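Local coordinates for protein beta-xylanase (PDB 6SGF) that binds xylan through this CBM86 module of a larger family 10 xylanase, which probably cleaves internal beta-1,4-xylosidic linkages in xylans, at residues V41-P46 and V107-T112; P67-V72 and T84-S89. One frame throughout, in Å; residues are numbered along the deposited sequence.

In the fold
Both contacts lie in one antiparallel sheet of five strands. Strand 103-110, from contact 1, runs beside strand 68-73, from contact 2. The centres of the two contacts are about 10 Å apart. Two probable backbone hydrogen bonds join them: Met110 O to Ser69 N at 2.8 Å, and Gly108 N to Lys71 O at 2.9 Å. Thr112 CG2 also packs on Ser69 OG at 3.6 Å. The hairpin of contact 2 forms within the chain that connects the two strands of contact 1. Met110 and Thr112 from contact 1, and Lys71 and Tyr86 from contact 2, belong to one glycan pocket. Met110 and Lys71 both meet the same xylose.

Contact 1. Residues V41-P46 and V107-T112. With XYP (beta-D-xylopyranose), chain H.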
ATOM      1  N   VAL B  41      16.912  -0.435  -8.742  1.00 13.57           N
ATOM      2  CA  VAL B  41      15.765   0.114  -9.455  1.00 12.84           C
ATOM      3  C   VAL B  41      15.540   1.519  -8.939  1.00 16.19           C
ATOM      4  O   VAL B  41      15.772   1.802  -7.757  1.00 15.87           O
ATOM      5  CB  VAL B  41      14.490  -0.730  -9.261  1.00 14.25           C
ATOM      6  CG1 VAL B  41      13.318  -0.148 -10.060  1.00 18.84           C
ATOM      7  CG2 VAL B  41      14.736  -2.140  -9.668  1.00 19.51           C
ATOM      8  N   LYS B  42      15.131   2.407  -9.829  1.00 13.97           N
ATOM      9  CA  LYS B  42      14.778   3.773  -9.488  1.00 15.02           C
ATOM     10  C   LYS B  42      13.352   4.015  -9.957  1.00 16.82           C
ATOM     11  O   LYS B  42      13.037   3.724 -11.107  1.00 16.36           O
ATOM     12  CB  LYS B  42      15.728   4.772 -10.145  1.00 14.68           C
ATOM     13  CG  LYS B  42      15.278   6.211  -9.971  1.00 22.39           C
ATOM     14  CD  LYS B  42      16.235   7.180 -10.704  1.00 19.51           C
ATOM     15  CE  LYS B  42      15.812   8.606 -10.538  1.00 21.36           C
ATOM     16  NZ  LYS B  42      16.730   9.569 -11.238  1.00 28.27           N
ATOM     17  N   TRP B  43      12.486   4.506  -9.063  1.00 13.42           N
ATOM     18  CA  TRP B  43      11.104   4.807  -9.402  1.00 15.71           C
ATOM     19  C   TRP B  43      10.821   6.306  -9.294  1.00 18.00           C
ATOM     20  O   TRP B  43      11.196   6.944  -8.306  1.00 17.60           O
ATOM     21  CB  TRP B  43      10.120   4.099  -8.481  1.00 17.78           C
ATOM     22  CG  TRP B  43      10.047   2.628  -8.493  1.00 15.81           C
ATOM     23  CD1 TRP B  43       9.193   1.851  -9.221  1.00 16.90           C
ATOM     24  CD2 TRP B  43      10.804   1.746  -7.673  1.00 16.32           C
ATOM     25  NE1 TRP B  43       9.402   0.513  -8.921  1.00 19.06           N
ATOM     26  CE2 TRP B  43      10.377   0.431  -7.966  1.00 16.58           C
ATOM     27  CE3 TRP B  43      11.822   1.936  -6.728  1.00 15.50           C
ATOM     28  CZ2 TRP B  43      10.911  -0.673  -7.335  1.00 17.21           C
ATOM     29  CZ3 TRP B  43      12.360   0.836  -6.112  1.00 16.58           C
ATOM     30  CH2 TRP B  43      11.901  -0.456  -6.407  1.00 19.57           C
ATOM     31  N   THR B  44      10.064   6.834 -10.255  1.00 15.91           N
ATOM     32  CA  THR B  44       9.603   8.208 -10.218  1.00 18.07           C
ATOM     33  C   THR B  44       8.332   8.326  -9.387  1.00 22.66           C
ATOM     34  O   THR B  44       7.459   7.451  -9.423  1.00 18.65           O
ATOM     35  CB  THR B  44       9.325   8.724 -11.639  1.00 27.49           C
ATOM     36  OG1 THR B  44      10.464   8.479 -12.485  1.00 29.77           O
ATOM     37  CG2 THR B  44       9.032  10.244 -11.591  1.00 29.65           C
ATOM     38  N   LEU B  45       8.237   9.413  -8.635  1.00 19.67           N
ATOM     39  CA  LEU B  45       7.036   9.674  -7.857  1.00 19.58           C
ATOM     40  C   LEU B  45       5.970  10.304  -8.752  1.00 27.79           C
ATOM     41  O   LEU B  45       6.298  11.012  -9.703  1.00 22.83           O
ATOM     42  CB  LEU B  45       7.357  10.594  -6.694  1.00 21.50           C
ATOM     43  CG  LEU B  45       8.362  10.096  -5.644  1.00 22.68           C
ATOM     44  CD1 LEU B  45       8.397  11.172  -4.557  1.00 28.20           C
ATOM     45  CD2 LEU B  45       7.961   8.716  -5.132  1.00 27.46           C
ATOM     46  N   PRO B  46       4.690  10.065  -8.480  1.00 24.96           N
ATOM     47  CA  PRO B  46       3.652  10.706  -9.313  1.00 30.94           C
ATOM     48  C   PRO B  46       3.717  12.232  -9.283  1.00 41.15           C
ATOM     49  O   PRO B  46       3.244  12.883 -10.222  1.00 45.37           O
ATOM     50  CB  PRO B  46       2.338  10.178  -8.717  1.00 31.40           C
ATOM     51  CG  PRO B  46       2.711   8.975  -7.950  1.00 31.33           C
ATOM     52  CD  PRO B  46       4.111   9.187  -7.458  1.00 28.12           C
ATOM     53  N   VAL B 107      12.690   7.504  -5.765  1.00 14.97           N
ATOM     54  CA  VAL B 107      13.249   6.638  -4.729  1.00 11.01           C
ATOM     55  C   VAL B 107      13.849   5.407  -5.400  1.00 13.32           C
ATOM     56  O   VAL B 107      13.618   5.137  -6.580  1.00 13.65           O
ATOM     57  CB  VAL B 107      12.192   6.225  -3.687  1.00 15.15           C
ATOM     58  CG1 VAL B 107      11.649   7.481  -2.975  1.00 18.41           C
ATOM     59  CG2 VAL B 107      11.093   5.410  -4.324  1.00 15.42           C
ATOM     60  N   GLY B 108      14.670   4.673  -4.647  1.00 11.72           N
ATOM     61  CA  GLY B 108      15.317   3.507  -5.204  1.00 12.26           C
ATOM     62  C   GLY B 108      15.628   2.446  -4.161  1.00 13.24           C
ATOM     63  O   GLY B 108      15.669   2.715  -2.952  1.00 12.59           O
ATOM     64  N   ILE B 109      15.841   1.231  -4.664  1.00 13.72           N
ATOM     65  CA  ILE B 109      16.288   0.085  -3.885  1.00 12.51           C
ATOM     66  C   ILE B 109      17.465  -0.523  -4.628  1.00 14.91           C
ATOM     67  O   ILE B 109      17.408  -0.662  -5.857  1.00 15.96           O
ATOM     68  CB  ILE B 109      15.189  -0.971  -3.686  1.00 13.26           C
ATOM     69  CG1 ILE B 109      14.031  -0.381  -2.878  1.00 22.26           C
ATOM     70  CG2 ILE B 109      15.825  -2.234  -3.038  1.00 13.89           C
ATOM     71  CD1 ILE B 109      12.843  -1.394  -2.700  1.00 20.24           C
ATOM     72  N   MET B 110      18.529  -0.852  -3.893  1.00 12.27           N
ATOM     73  CA  MET B 110      19.771  -1.390  -4.436  1.00 15.04           C
ATOM     74  C   MET B 110      20.299  -2.487  -3.507  1.00 18.84           C
ATOM     75  O   MET B 110      19.995  -2.495  -2.317  1.00 13.92           O
ATOM     76  CB  MET B 110      20.808  -0.256  -4.570  1.00 16.54           C
ATOM     77  CG  MET B 110      22.169  -0.685  -5.017  1.00 16.82           C
ATOM     78  SD  MET B 110      23.310   0.739  -5.091  1.00 17.61           S
ATOM     79  CE  MET B 110      23.653   1.089  -3.376  1.00 15.50           C
ATOM     80  N   ILE B 111      21.110  -3.405  -4.035  1.00 15.69           N
ATOM     81  CA  ILE B 111      21.825  -4.365  -3.184  1.00 15.99           C
ATOM     82  C   ILE B 111      23.318  -4.059  -3.208  1.00 18.47           C
ATOM     83  O   ILE B 111      23.863  -3.624  -4.227  1.00 17.13           O
ATOM     84  CB  ILE B 111      21.580  -5.837  -3.584  1.00 14.05           C
ATOM     85  CG1 ILE B 111      21.984  -6.105  -5.026  1.00 16.40           C
ATOM     86  CG2 ILE B 111      20.120  -6.205  -3.314  1.00 20.27           C
ATOM     87  CD1 ILE B 111      22.648  -7.481  -5.184  1.00 25.89           C
ATOM     88  N   THR B 112      23.982  -4.315  -2.077  1.00 20.72           N
ATOM     89  CA  THR B 112      25.433  -4.176  -1.992  1.00 16.92           C
ATOM     90  C   THR B 112      26.145  -5.516  -1.926  1.00 22.76           C
ATOM     91  O   THR B 112      27.384  -5.547  -1.892  1.00 21.01           O
ATOM     92  CB  THR B 112      25.851  -3.350  -0.768  1.00 19.87           C
ATOM     93  OG1 THR B 112      25.286  -3.919   0.410  1.00 20.98           O
ATOM     94  CG2 THR B 112      25.378  -1.911  -0.890  1.00 19.87           C
TER
HETATM   95  C1  XYP H   2      26.376   2.710  -8.276  1.00 22.39           C
HETATM   96  C2  XYP H   2      25.267   3.029  -7.271  1.00 23.43           C
HETATM   97  C3  XYP H   2      25.867   3.555  -6.014  1.00 17.42           C
HETATM   98  C4  XYP H   2      27.004   2.695  -5.511  1.00 17.59           C
HETATM   99  C5  XYP H   2      28.074   2.415  -6.575  1.00 20.01           C
HETATM  100  O2  XYP H   2      24.334   3.914  -7.897  1.00 22.04           O
HETATM  101  O3  XYP H   2      24.815   3.602  -5.008  1.00 18.14           O
HETATM  102  O4  XYP H   2      27.584   3.397  -4.400  1.00 18.88           O
HETATM  103  O5  XYP H   2      27.384   1.775  -7.696  1.00 20.90           O
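Val41 and Ile109 form one hydrogen-bonded antiparallel pair, and Trp43 and Val107 form the next. Each pair has two backbone bonds. The bond from Trp43 N to Val107 O is short, at 2.8 Å, and nearly straight (169° at the hydrogen). Lys42 faces Gly108 between these pairs, and Gly108 CA lies 3.1 Å from Val41 O. Val107 O also receives a CA-H...O contact from Lys42 CA at 3.4 Å.

The apolar contacts lie on the face that carries Val41, Trp43, Val107 and Ile109, opposite Lys42. Trp43 CG sits beside its own backbone N (chi1 -65°), which turns the six-membered end of the indole back so that its edge meets Gly108 CA and Ile109 N. The Ile109 side chain crosses this end obliquely. Its CG1 lies 3.8 Å from Trp43 CZ3, and its CD1 lies 3.9 Å from Trp43 CH2. Val41 CG1 sits over the centre of one ring face, 3.6 Å above the plane. With an alanine at Trp43, Val41 CG1 would probably lose the ring face beneath it and Ile109 CG1 and CD1 the indole end they pack on, opening a gap. Leu123 and Leu32 of the opposing sheet also touch Trp43.

Met110 points its thioether at the bound sugar, with SD 3.2 Å from xylose O3. The pairing is that of inner strands in a beta-sandwich: one face lines the core, and the other carries the xylan-binding site.

Contact 2. Residues P67-V72 and T84-S89; sequences PISLKV and TQYGLS. With XYP (beta-D-xylopyranose), chain C; XYP (beta-D-xylopyranose), chain H.
Strands 68-73 and 84-88 form a beta hairpin that carries two residues of the glycan pocket, Lys71 and Tyr86. Leu70 pairs with Gln85 through two backbone bonds of 3.0 Å, Leu70 N to Gln85 O and Gln85 N to Leu70 O. Ile68 pairs with Leu88 in the same way.

The register slips by one residue between these pairs. Gly87 and Leu88 both face Ile68, which makes a G1 beta bulge. Gly87 has the positive phi (67°) that suits glycine. A water lies 2.9 Å from Ser69 OG and bonds weakly to Pro67 O and Gly87 N. On the core side Leu70 and Leu88 cross at about a right angle, their CD1 atoms tightly packed at 3.5 Å.

On the sugar side Lys71 and Thr84 run alongside in the same direction, with Lys71 CG 3.9 Å from Thr84 CG2. Lys71 CG is anti to the carbonyl carbon (chi1 -62°), and the extended chain takes NZ to one xylose, 2.9 Å from O3, with a weaker bond to O2. The same NZ has a salt bridge to Asp78 and a hydrogen bond to Gln40 OE1. Thr84 OG1 is bonded to Thr80 O. Thr84 CG2 sits under one face of the Tyr86 ring, 3.5 Å from its plane and toward the rim. Ser69 OG comes obliquely to this ring, 3.5 Å from Tyr86 CD1. The next xylose lies on the opposite side, with its O5 3.3 Å from Tyr86 CE1.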
ATOM      1  N   PRO B  67      19.833  -8.355   2.206  1.00 19.64           N
ATOM      2  CA  PRO B  67      19.875  -6.984   2.752  1.00 15.77           C
ATOM      3  C   PRO B  67      19.746  -5.956   1.636  1.00 13.09           C
ATOM      4  O   PRO B  67      20.232  -6.170   0.524  1.00 18.27           O
ATOM      5  CB  PRO B  67      21.244  -6.903   3.438  1.00 17.43           C
ATOM      6  CG  PRO B  67      21.635  -8.363   3.692  1.00 26.32           C
ATOM      7  CD  PRO B  67      21.054  -9.116   2.548  1.00 23.47           C
ATOM      8  N   ILE B  68      19.063  -4.842   1.926  1.00 12.77           N
ATOM      9  CA  ILE B  68      18.786  -3.852   0.890  1.00 14.43           C
ATOM     10  C   ILE B  68      19.318  -2.480   1.299  1.00 16.20           C
ATOM     11  O   ILE B  68      19.456  -2.154   2.476  1.00 17.12           O
ATOM     12  CB  ILE B  68      17.275  -3.736   0.526  1.00 14.57           C
ATOM     13  CG1 ILE B  68      16.404  -3.368   1.744  1.00 13.96           C
ATOM     14  CG2 ILE B  68      16.801  -4.990  -0.103  1.00 20.68           C
ATOM     15  CD1 ILE B  68      14.959  -3.201   1.405  1.00 16.71           C
ATOM     16  N   SER B  69      19.565  -1.664   0.277  1.00 13.99           N
ATOM     17  CA  SER B  69      19.895  -0.258   0.392  1.00 12.94           C
ATOM     18  C   SER B  69      18.755   0.567  -0.185  1.00 15.10           C
ATOM     19  O   SER B  69      18.150   0.193  -1.196  1.00 19.12           O
ATOM     20  CB  SER B  69      21.213   0.018  -0.339  1.00 14.72           C
ATOM     21  OG  SER B  69      22.231  -0.710   0.349  1.00 16.86           O
ATOM     22  N   LEU B  70      18.428   1.658   0.493  1.00 13.88           N
ATOM     23  CA  LEU B  70      17.297   2.492   0.149  1.00 12.32           C
ATOM     24  C   LEU B  70      17.795   3.897  -0.168  1.00 14.60           C
ATOM     25  O   LEU B  70      18.694   4.419   0.510  1.00 15.13           O
ATOM     26  CB  LEU B  70      16.282   2.512   1.278  1.00 14.58           C
ATOM     27  CG  LEU B  70      15.779   1.128   1.691  1.00 15.48           C
ATOM     28  CD1 LEU B  70      14.953   1.259   2.985  1.00 23.54           C
ATOM     29  CD2 LEU B  70      14.995   0.433   0.642  1.00 20.98           C
ATOM     30  N   LYS B  71      17.195   4.516  -1.173  1.00 12.53           N
ATOM     31  CA  LYS B  71      17.627   5.817  -1.664  1.00 13.87           C
ATOM     32  C   LYS B  71      16.451   6.767  -1.847  1.00 15.03           C
ATOM     33  O   LYS B  71      15.407   6.376  -2.367  1.00 13.41           O
ATOM     34  CB  LYS B  71      18.337   5.695  -3.020  1.00 17.20           C
ATOM     35  CG  LYS B  71      19.594   4.865  -2.994  1.00 13.78           C
ATOM     36  CD  LYS B  71      20.217   4.820  -4.409  1.00 17.98           C
ATOM     37  CE  LYS B  71      21.523   4.043  -4.469  1.00 19.78           C
ATOM     38  NZ  LYS B  71      22.150   4.319  -5.813  1.00 16.75           N
ATOM     39  N   VAL B  72      16.655   8.021  -1.466  1.00 15.62           N
ATOM     40  CA  VAL B  72      15.739   9.118  -1.731  1.00 15.94           C
ATOM     41  C   VAL B  72      16.490  10.103  -2.618  1.00 19.42           C
ATOM     42  O   VAL B  72      17.448  10.743  -2.179  1.00 16.09           O
ATOM     43  CB  VAL B  72      15.243   9.780  -0.449  1.00 16.50           C
ATOM     44  CG1 VAL B  72      14.242  10.874  -0.785  1.00 22.78           C
ATOM     45  CG2 VAL B  72      14.630   8.747   0.445  1.00 24.33           C
ATOM     46  N   THR B  84      20.665   8.017   1.756  1.00 16.75           N
ATOM     47  CA  THR B  84      20.815   6.602   1.459  1.00 17.45           C
ATOM     48  C   THR B  84      21.110   5.864   2.757  1.00 21.88           C
ATOM     49  O   THR B  84      21.879   6.347   3.590  1.00 20.09           O
ATOM     50  CB  THR B  84      21.962   6.361   0.464  1.00 22.95           C
ATOM     51  OG1 THR B  84      21.771   7.180  -0.693  1.00 24.00           O
ATOM     52  CG2 THR B  84      22.019   4.909   0.038  1.00 21.67           C
ATOM     53  N   GLN B  85      20.528   4.685   2.929  1.00 18.71           N
ATOM     54  CA  GLN B  85      20.908   3.812   4.036  1.00 19.35           C
ATOM     55  C   GLN B  85      21.242   2.468   3.417  1.00 18.09           C
ATOM     56  O   GLN B  85      20.593   2.059   2.462  1.00 18.46           O
ATOM     57  CB  GLN B  85      19.805   3.711   5.078  1.00 21.67           C
ATOM     58  CG  GLN B  85      19.661   4.972   5.897  1.00 31.16           C
ATOM     59  CD  GLN B  85      19.007   4.736   7.248  1.00 39.90           C
ATOM     60  OE1 GLN B  85      18.681   3.599   7.614  1.00 41.65           O
ATOM     61  NE2 GLN B  85      18.827   5.814   8.011  1.00 45.94           N
ATOM     62  N   TYR B  86      22.283   1.805   3.918  1.00 14.24           N
ATOM     63  CA  TYR B  86      22.765   0.578   3.321  1.00 13.26           C
ATOM     64  C   TYR B  86      22.653  -0.622   4.255  1.00 15.81           C
ATOM     65  O   TYR B  86      22.761  -0.491   5.477  1.00 16.95           O
ATOM     66  CB  TYR B  86      24.235   0.719   2.941  1.00 18.00           C
ATOM     67  CG  TYR B  86      24.625   1.871   2.076  1.00 18.05           C
ATOM     68  CD1 TYR B  86      24.618   1.757   0.702  1.00 16.82           C
ATOM     69  CD2 TYR B  86      25.045   3.095   2.641  1.00 23.15           C
ATOM     70  CE1 TYR B  86      25.026   2.819  -0.108  1.00 19.34           C
ATOM     71  CE2 TYR B  86      25.447   4.153   1.838  1.00 21.58           C
ATOM     72  CZ  TYR B  86      25.435   4.000   0.462  1.00 19.09           C
ATOM     73  OH  TYR B  86      25.818   5.020  -0.368  1.00 20.09           O
ATOM     74  N   GLY B  87      22.518  -1.802   3.652  1.00 20.11           N
ATOM     75  CA  GLY B  87      22.631  -3.085   4.348  1.00 21.24           C
ATOM     76  C   GLY B  87      21.543  -3.366   5.356  1.00 20.06           C
ATOM     77  O   GLY B  87      21.815  -3.945   6.419  1.00 19.20           O
ATOM     78  N   LEU B  88      20.311  -2.961   5.049  1.00 14.28           N
ATOM     79  CA  LEU B  88      19.193  -3.063   5.969  1.00 15.78           C
ATOM     80  C   LEU B  88      18.533  -4.433   5.851  1.00 15.11           C
ATOM     81  O   LEU B  88      18.323  -4.941   4.749  1.00 14.39           O
ATOM     82  CB  LEU B  88      18.153  -1.970   5.685  1.00 19.14           C
ATOM     83  CG  LEU B  88      18.639  -0.516   5.631  1.00 19.24           C
ATOM     84  CD1 LEU B  88      17.512   0.403   5.169  1.00 20.42           C
ATOM     85  CD2 LEU B  88      19.193  -0.085   6.997  1.00 24.42           C
ATOM     86  N   SER B  89      18.228  -5.033   7.002  1.00 17.53           N
ATOM     87  CA  SER B  89      17.593  -6.339   7.053  1.00 13.98           C
ATOM     88  C   SER B  89      16.760  -6.418   8.328  1.00 15.15           C
ATOM     89  O   SER B  89      16.924  -5.622   9.255  1.00 15.03           O
ATOM     90  CB  SER B  89      18.598  -7.504   7.012  1.00 17.80           C
ATOM     91  OG  SER B  89      19.326  -7.598   8.218  1.00 33.42           O
TER
HETATM   92  C1  XYP C   3      28.251   2.746  -3.383  1.00 20.58           C
HETATM   93  C2  XYP C   3      29.015   3.742  -2.509  1.00 20.33           C
HETATM   94  C3  XYP C   3      29.667   3.092  -1.337  1.00 23.62           C
HETATM   95  C4  XYP C   3      28.647   2.313  -0.587  1.00 25.73           C
HETATM   96  C5  XYP C   3      27.821   1.369  -1.469  1.00 20.94           C
HETATM   97  O2  XYP C   3      30.036   4.387  -3.274  1.00 23.59           O
HETATM   98  O3  XYP C   3      30.150   4.122  -0.449  1.00 21.05           O
HETATM   99  O4  XYP C   3      29.253   1.441   0.365  1.00 25.11           O
HETATM  100  O5  XYP C   3      27.177   2.102  -2.544  1.00 20.21           O
HETATM  101  C1  XYP H   2      26.376   2.710  -8.276  1.00 22.39           C
HETATM  102  C2  XYP H   2      25.267   3.029  -7.271  1.00 23.43           C
HETATM  103  C3  XYP H   2      25.867   3.555  -6.014  1.00 17.42           C
HETATM  104  C4  XYP H   2      27.004   2.695  -5.511  1.00 17.59           C
HETATM  105  C5  XYP H   2      28.074   2.415  -6.575  1.00 20.01           C
HETATM  106  O2  XYP H   2      24.334   3.914  -7.897  1.00 22.04           O
HETATM  107  O3  XYP H   2      24.815   3.602  -5.008  1.00 18.14           O
HETATM  108  O4  XYP H   2      27.584   3.397  -4.400  1.00 18.88           O
HETATM  109  O5  XYP H   2      27.384   1.775  -7.696  1.00 20.90           O
HETATM  110  O   HOH W   1      22.411  -3.544   0.816  1.00 17.38           O